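Local atomic coordinates of 5' nucleotidase family protein (Staphylococcus aureus subsp. aureus, PDB entry 4Q7F), a protein that is of unknown function in detail but belongs to the 5'-nucleotidase family and carries a metal-bearing calcineurin-like phosphoesterase domain. Residues A[301-304]-A[305-308]; A[309-312]-A[313-317]; A[394-397]-A[398-401]. One frame throughout, in Å; residues are numbered along the deposited sequence.

Contact 1. Residues A[301-304]-A[305-308]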
loop_
_atom_site.group_PDB
_atom_site.type_symbol
_atom_site.label_atom_id
_atom_site.label_comp_id
_atom_site.label_asym_id
_atom_site.label_seq_id
_atom_site.Cartn_x
_atom_site.Cartn_y
_atom_site.Cartn_z
ATOM N N THR A 301 -0.581 -21.126 -19.422
ATOM C CA THR A 301 0.356 -22.069 -18.841
ATOM C C THR A 301 1.484 -21.321 -18.162
ATOM O O THR A 301 1.793 -20.188 -18.512
ATOM C CB THR A 301 0.970 -22.983 -19.895
ATOM O OG1 THR A 301 1.562 -22.170 -20.901
ATOM C CG2 THR A 301 -0.079 -23.871 -20.517
ATOM N N ILE A 302 2.086 -21.963 -17.172
ATOM C CA ILE A 302 3.190 -21.395 -16.450
ATOM C C ILE A 302 4.361 -22.302 -16.785
ATOM O O ILE A 302 4.282 -23.504 -16.575
ATOM C CB ILE A 302 2.888 -21.350 -14.943
ATOM C CG1 ILE A 302 1.651 -20.464 -14.704
ATOM C CG2 ILE A 302 4.096 -20.823 -14.177
ATOM C CD1 ILE A 302 1.188 -20.385 -13.255
ATOM N N ASP A 303 5.431 -21.742 -17.325
ATOM C CA ASP A 303 6.563 -22.593 -17.730
ATOM C C ASP A 303 7.285 -23.220 -16.526
ATOM O O ASP A 303 7.127 -22.774 -15.390
ATOM C CB ASP A 303 7.504 -21.871 -18.701
ATOM C CG ASP A 303 8.181 -20.681 -18.094
ATOM O OD1 ASP A 303 8.474 -20.712 -16.885
ATOM O OD2 ASP A 303 8.453 -19.718 -18.844
ATOM N N GLU A 304 8.047 -24.273 -16.799
ATOM C CA GLU A 304 8.741 -25.056 -15.767
ATOM C C GLU A 304 9.585 -24.256 -14.764
ATOM O O GLU A 304 9.522 -24.527 -13.570
ATOM C CB GLU A 304 9.624 -26.136 -16.413
ATOM C CG GLU A 304 10.728 -25.560 -17.285
ATOM C CD GLU A 304 11.672 -26.601 -17.866
ATOM O OE1 GLU A 304 11.584 -27.800 -17.496
ATOM O OE2 GLU A 304 12.518 -26.190 -18.689
ATOM N N ASP A 305 10.361 -23.286 -15.252
ATOM C CA ASP A 305 11.252 -22.500 -14.396
ATOM C C ASP A 305 10.435 -21.653 -13.449
ATOM O O ASP A 305 10.765 -21.568 -12.286
ATOM C CB ASP A 305 12.210 -21.627 -15.199
ATOM C CG ASP A 305 13.237 -22.442 -15.976
ATOM O OD1 ASP A 305 13.475 -23.622 -15.639
ATOM O OD2 ASP A 305 13.824 -21.883 -16.908
ATOM N N ASP A 306 9.374 -21.040 -13.952
ATOM C CA ASP A 306 8.490 -20.273 -13.108
ATOM C C ASP A 306 7.860 -21.170 -12.032
ATOM O O ASP A 306 7.770 -20.765 -10.894
ATOM C CB ASP A 306 7.413 -19.558 -13.932
ATOM C CG ASP A 306 7.969 -18.439 -14.782
ATOM O OD1 ASP A 306 9.192 -18.198 -14.778
ATOM O OD2 ASP A 306 7.180 -17.772 -15.464
ATOM N N GLN A 307 7.401 -22.367 -12.377
ATOM C CA GLN A 307 6.818 -23.246 -11.356
ATOM C C GLN A 307 7.896 -23.697 -10.357
ATOM O O GLN A 307 7.611 -23.862 -9.174
ATOM C CB GLN A 307 6.073 -24.441 -11.967
ATOM C CG GLN A 307 4.747 -24.108 -12.673
ATOM C CD GLN A 307 3.584 -23.752 -11.740
ATOM O OE1 GLN A 307 3.714 -22.951 -10.807
ATOM N NE2 GLN A 307 2.413 -24.323 -12.029
ATOM N N HIS A 308 9.135 -23.876 -10.824
ATOM C CA HIS A 308 10.211 -24.232 -9.919
ATOM C C HIS A 308 10.426 -23.115 -8.882
ATOM O O HIS A 308 10.556 -23.391 -7.701
ATOM C CB HIS A 308 11.486 -24.527 -10.685
ATOM C CG HIS A 308 12.635 -24.871 -9.804
ATOM N ND1 HIS A 308 12.597 -25.930 -8.924
ATOM C CD2 HIS A 308 13.860 -24.309 -9.671
ATOM C CE1 HIS A 308 13.750 -26.005 -8.279
ATOM N NE2 HIS A 308 14.535 -25.036 -8.717
HETATM O O HOH W 1 5.133 -18.750 -17.278
#
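Glu304 and Asp305 start the helix side by side. Their side chains point the same way, with the carboxylate planes only 11° apart. Glu304 CG lies 3.7 Å from Asp305 OD1. The charged ends come no nearer than 4.1 Å, between Glu304 OE2 and Asp305 OD1. Both residues are exposed, and the positive end of the helix dipole probably eases this pairing of like charges. Glu304 O accepts from His308 N at 2.8 Å, in the first turns of the helix.

Ile302 stands just before the helix and lays its side chain against the first turn. Its CG2, anti to the backbone N, is the branch that touches. It meets Asp306 CB at 3.6 Å and Gln307 CG at 3.7 Å. Both side chains cross that of Ile302 at about a right angle. Gln307 is modelled in two conformers, so its touch on Ile302 is less certain.

Asp303 lies between these residues. Its CG sits between the backbone N and the carbonyl carbon (chi1 64°), which turns OD1 back to the helix. OD1 accepts from Asp306 N at 3.1 Å. Asp306 OD1 forms a salt bridge with Arg99. Gln307 N closes the first turn on Asp303 O.

Asp303 is thus the N-cap of helix 304-317. The direct return bond of a capping box is replaced by a water, which accepts from Asp303 N and donates to Asp306 OD2, so the box is only water-mediated. Ile302 and Gln307 sit where a hydrophobic staple would, but the partner here is a polar residue, touched through its CG.

Contact 2. Residues A[309-312]-A[313-317]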
loop_
_atom_site.group_PDB
_atom_site.type_symbol
_atom_site.label_atom_id
_atom_site.label_comp_id
_atom_site.label_asym_id
_atom_site.label_seq_id
_atom_site.Cartn_x
_atom_site.Cartn_y
_atom_site.Cartn_z
ATOM N N LEU A 309 10.402 -21.857 -9.332
ATOM C CA LEU A 309 10.534 -20.713 -8.429
ATOM C C LEU A 309 9.379 -20.684 -7.426
ATOM O O LEU A 309 9.603 -20.486 -6.236
ATOM C CB LEU A 309 10.616 -19.409 -9.224
ATOM C CG LEU A 309 10.633 -18.080 -8.454
ATOM C CD1 LEU A 309 11.731 -18.048 -7.404
ATOM C CD2 LEU A 309 10.783 -16.912 -9.416
ATOM N N ARG A 310 8.140 -20.846 -7.904
ATOM C CA ARG A 310 6.969 -20.916 -7.019
ATOM C C ARG A 310 7.203 -21.988 -5.938
ATOM O O ARG A 310 6.917 -21.768 -4.777
ATOM C CB ARG A 310 5.710 -21.243 -7.842
ATOM C CG ARG A 310 4.450 -21.701 -7.091
ATOM C CD ARG A 310 3.595 -20.571 -6.604
ATOM N NE ARG A 310 2.477 -20.998 -5.757
ATOM C CZ ARG A 310 1.196 -21.130 -6.126
ATOM N NH1 ARG A 310 0.797 -20.882 -7.363
ATOM N NH2 ARG A 310 0.291 -21.499 -5.216
ATOM N N LYS A 311 7.708 -23.148 -6.330
ATOM C CA LYS A 311 7.961 -24.241 -5.362
ATOM C C LYS A 311 8.971 -23.843 -4.291
ATOM O O LYS A 311 8.764 -24.123 -3.107
ATOM C CB LYS A 311 8.454 -25.518 -6.062
ATOM C CG LYS A 311 8.697 -26.687 -5.111
ATOM C CD LYS A 311 9.347 -27.851 -5.839
ATOM C CE LYS A 311 9.470 -29.082 -4.948
ATOM N NZ LYS A 311 10.273 -28.868 -3.714
ATOM N N GLN A 312 10.083 -23.238 -4.717
ATOM C CA GLN A 312 11.106 -22.754 -3.783
ATOM C C GLN A 312 10.465 -21.769 -2.816
ATOM O O GLN A 312 10.709 -21.808 -1.610
ATOM C CB GLN A 312 12.233 -22.067 -4.535
ATOM C CG GLN A 312 13.158 -23.032 -5.274
ATOM C CD GLN A 312 14.130 -22.307 -6.177
ATOM O OE1 GLN A 312 13.779 -21.306 -6.815
ATOM N NE2 GLN A 312 15.348 -22.826 -6.273
ATOM N N LEU A 313 9.633 -20.900 -3.361
ATOM C CA LEU A 313 8.948 -19.907 -2.569
ATOM C C LEU A 313 8.035 -20.582 -1.549
ATOM O O LEU A 313 8.099 -20.275 -0.358
ATOM C CB LEU A 313 8.148 -18.975 -3.489
ATOM C CG LEU A 313 7.238 -17.967 -2.785
ATOM C CD1 LEU A 313 7.998 -17.160 -1.743
ATOM C CD2 LEU A 313 6.614 -17.055 -3.839
ATOM N N GLU A 314 7.198 -21.514 -2.003
ATOM C CA GLU A 314 6.293 -22.222 -1.074
ATOM C C GLU A 314 7.093 -23.000 -0.027
ATOM O O GLU A 314 6.745 -23.019 1.160
ATOM C CB GLU A 314 5.342 -23.147 -1.838
ATOM C CG GLU A 314 4.395 -22.425 -2.804
ATOM C CD GLU A 314 3.409 -21.494 -2.140
ATOM O OE1 GLU A 314 3.236 -21.509 -0.869
ATOM O OE2 GLU A 314 2.770 -20.735 -2.913
ATOM N N ASP A 315 8.173 -23.649 -0.460
ATOM C CA ASP A 315 9.009 -24.394 0.483
ATOM C C ASP A 315 9.500 -23.467 1.617
ATOM O O ASP A 315 9.421 -23.815 2.789
ATOM C CB ASP A 315 10.179 -25.067 -0.231
ATOM C CG ASP A 315 9.740 -26.249 -1.111
ATOM O OD1 ASP A 315 8.547 -26.655 -1.095
ATOM O OD2 ASP A 315 10.595 -26.789 -1.827
ATOM N N TRP A 316 9.973 -22.274 1.255
ATOM C CA TRP A 316 10.444 -21.306 2.231
ATOM C C TRP A 316 9.304 -20.876 3.135
ATOM O O TRP A 316 9.470 -20.794 4.345
ATOM C CB TRP A 316 11.056 -20.102 1.511
ATOM C CG TRP A 316 11.650 -19.096 2.392
ATOM C CD1 TRP A 316 12.840 -19.191 3.063
ATOM C CD2 TRP A 316 11.146 -17.778 2.652
ATOM N NE1 TRP A 316 13.088 -18.023 3.742
ATOM C CE2 TRP A 316 12.064 -17.142 3.510
ATOM C CE3 TRP A 316 10.005 -17.081 2.243
ATOM C CZ2 TRP A 316 11.870 -15.843 3.978
ATOM C CZ3 TRP A 316 9.812 -15.798 2.696
ATOM C CH2 TRP A 316 10.739 -15.181 3.548
ATOM N N LEU A 317 8.134 -20.628 2.543
ATOM C CA LEU A 317 6.975 -20.234 3.320
ATOM C C LEU A 317 6.537 -21.304 4.316
ATOM O O LEU A 317 5.973 -20.985 5.361
ATOM C CB LEU A 317 5.829 -19.843 2.389
ATOM C CG LEU A 317 6.084 -18.513 1.676
ATOM C CD1 LEU A 317 4.999 -18.258 0.658
ATOM C CD2 LEU A 317 6.152 -17.358 2.679
HETATM O O HOH W 2 0.256 -19.897 -2.351
#
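Arg310 and Glu314, one helical turn apart, are joined by a salt bridge. The arginine leaves the helix with CG anti to the backbone N (chi1 165°), then bends at chi2 so that its far half turns back beside Glu314. From CB the chain runs through CG to CD, which passes 3.8 Å from Glu314 OE2. NE makes the bond itself, 2.9 Å to Glu314 OE2, using the anti lone pair of that oxygen. The acid lies at the guanidinium edge, with the two planes turned 55° apart. CZ follows at 3.6 Å from Glu314 OE2. At the tip, NH2 is hydrogen-bonded to the backbone O atoms of Arg40 and Gln42; a water that donates to Glu314 OE2 is at most a weak further partner. Through OE1, Glu314 makes a second salt bridge, to Arg378.

Lys311 repeats the spacing: its NZ reaches the syn lone pair of Asp315 OD2 at 2.8 Å. Asp315 OD1 pairs with Arg40.

Other faces of the helix meet neighbours. Leu313 packs on Phe79 and Tyr82 of helix 78-85. Trp316 is edge-to-face with Tyr82 and His86, and also touches Met377 and Ile381 of helix 377-383, where Leu317 packs as well.

Contact 3. Residues A[394-397]-A[398-401]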
loop_
_atom_site.group_PDB
_atom_site.type_symbol
_atom_site.label_atom_id
_atom_site.label_comp_id
_atom_site.label_asym_id
_atom_site.label_seq_id
_atom_site.Cartn_x
_atom_site.Cartn_y
_atom_site.Cartn_z
ATOM N N ALA A 394 9.150 9.434 23.071
ATOM C CA ALA A 394 8.818 10.077 24.329
ATOM C C ALA A 394 7.656 11.004 24.050
ATOM O O ALA A 394 7.768 11.927 23.214
ATOM C CB ALA A 394 10.015 10.851 24.840
ATOM N N VAL A 395 6.546 10.737 24.733
ATOM C CA VAL A 395 5.314 11.500 24.562
ATOM C C VAL A 395 4.675 11.833 25.917
ATOM O O VAL A 395 4.785 11.071 26.881
ATOM C CB VAL A 395 4.285 10.725 23.692
ATOM C CG1 VAL A 395 4.816 10.482 22.264
ATOM C CG2 VAL A 395 3.920 9.379 24.319
ATOM N N SER A 396 4.006 12.969 25.990
ATOM C CA SER A 396 3.286 13.311 27.213
ATOM C C SER A 396 2.078 12.386 27.317
ATOM O O SER A 396 1.685 11.758 26.331
ATOM C CB SER A 396 2.808 14.746 27.159
ATOM O OG SER A 396 1.902 14.927 26.111
ATOM N N GLY A 397 1.489 12.301 28.501
ATOM C CA GLY A 397 0.296 11.483 28.705
ATOM C C GLY A 397 -0.854 12.014 27.857
ATOM O O GLY A 397 -1.730 11.259 27.435
ATOM N N ALA A 398 -0.831 13.318 27.594
ATOM C CA ALA A 398 -1.838 13.971 26.761
ATOM C C ALA A 398 -1.649 13.576 25.279
ATOM O O ALA A 398 -2.629 13.387 24.556
ATOM C CB ALA A 398 -1.756 15.486 26.929
ATOM N N LYS A 399 -0.400 13.485 24.818
ATOM C CA LYS A 399 -0.160 13.057 23.449
ATOM C C LYS A 399 -0.561 11.581 23.284
ATOM O O LYS A 399 -1.051 11.190 22.229
ATOM C CB LYS A 399 1.284 13.213 23.009
ATOM C CG LYS A 399 1.666 14.555 22.397
ATOM C CD LYS A 399 3.012 14.376 21.668
ATOM C CE LYS A 399 3.518 15.635 20.996
ATOM N NZ LYS A 399 2.672 16.042 19.845
ATOM N N LEU A 400 -0.302 10.771 24.310
ATOM C CA LEU A 400 -0.684 9.363 24.284
ATOM C C LEU A 400 -2.194 9.273 24.129
ATOM O O LEU A 400 -2.684 8.479 23.352
ATOM C CB LEU A 400 -0.267 8.642 25.551
ATOM C CG LEU A 400 -0.756 7.201 25.690
ATOM C CD1 LEU A 400 -0.321 6.362 24.490
ATOM C CD2 LEU A 400 -0.231 6.595 26.986
ATOM N N LYS A 401 -2.930 10.073 24.891
ATOM C CA LYS A 401 -4.382 10.061 24.769
ATOM C C LYS A 401 -4.823 10.446 23.363
ATOM O O LYS A 401 -5.802 9.917 22.882
ATOM C CB LYS A 401 -5.049 10.976 25.791
ATOM C CG LYS A 401 -6.564 11.000 25.672
ATOM C CD LYS A 401 -7.178 11.756 26.843
ATOM C CE LYS A 401 -8.688 11.824 26.746
ATOM N NZ LYS A 401 -9.148 12.672 25.621
#
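The flat groups of this contact are peptides: Leu400 N donates to Ser396 O at 3.0 Å, and Lys401 N to Gly397 O. None of the side chains here bears a ring, amide or carboxylate.

The motif is an N-cap with a hydrophobic staple, where strand 390-396 turns directly into helix 397-408. Val395, just before the cap, faces the first turn. Its CG2 lies 4.4 Å from Leu400 CB, a loose apolar contact, and its CB is 4.0 Å from Lys399 CB. Leu400 lies against residues of two sheets, Ile472 on strand 469-475 and Met457 and Ile459 on strand 454-459. Val395 touches Ile472 within its own sheet.

The lysines point their ends elsewhere. Lys399 NZ donates to the backbone O of Met487, and Lys401 NZ forms a salt bridge with Glu405.

The cap is made by Ser396 OG. It sits between the backbone N and the carbonyl carbon (chi1 63°) and accepts from Lys399 N at 3.0 Å.

Overall arrangement
Contacts 1 and 2 follow one another on helix 304-317, with centres about 12 Å apart. Contact 1 starts the helix and contact 2 carries it to its end. Contact 3 comes later in the chain, at the junction of strand 390-396 and helix 397-408 in the C-terminal domain. Its centre is about 53 Å from that of contact 1 and about 44 Å from that of contact 2, and it touches neither. Contacts 1 and 3 lie on opposite sides of the chain's centre, yet both are capped helix starts. Helix 304-317 touches helix 78-85 of the phosphoesterase domain and helix 377-383 of the C-terminal domain, consistent with a connecting helix between them.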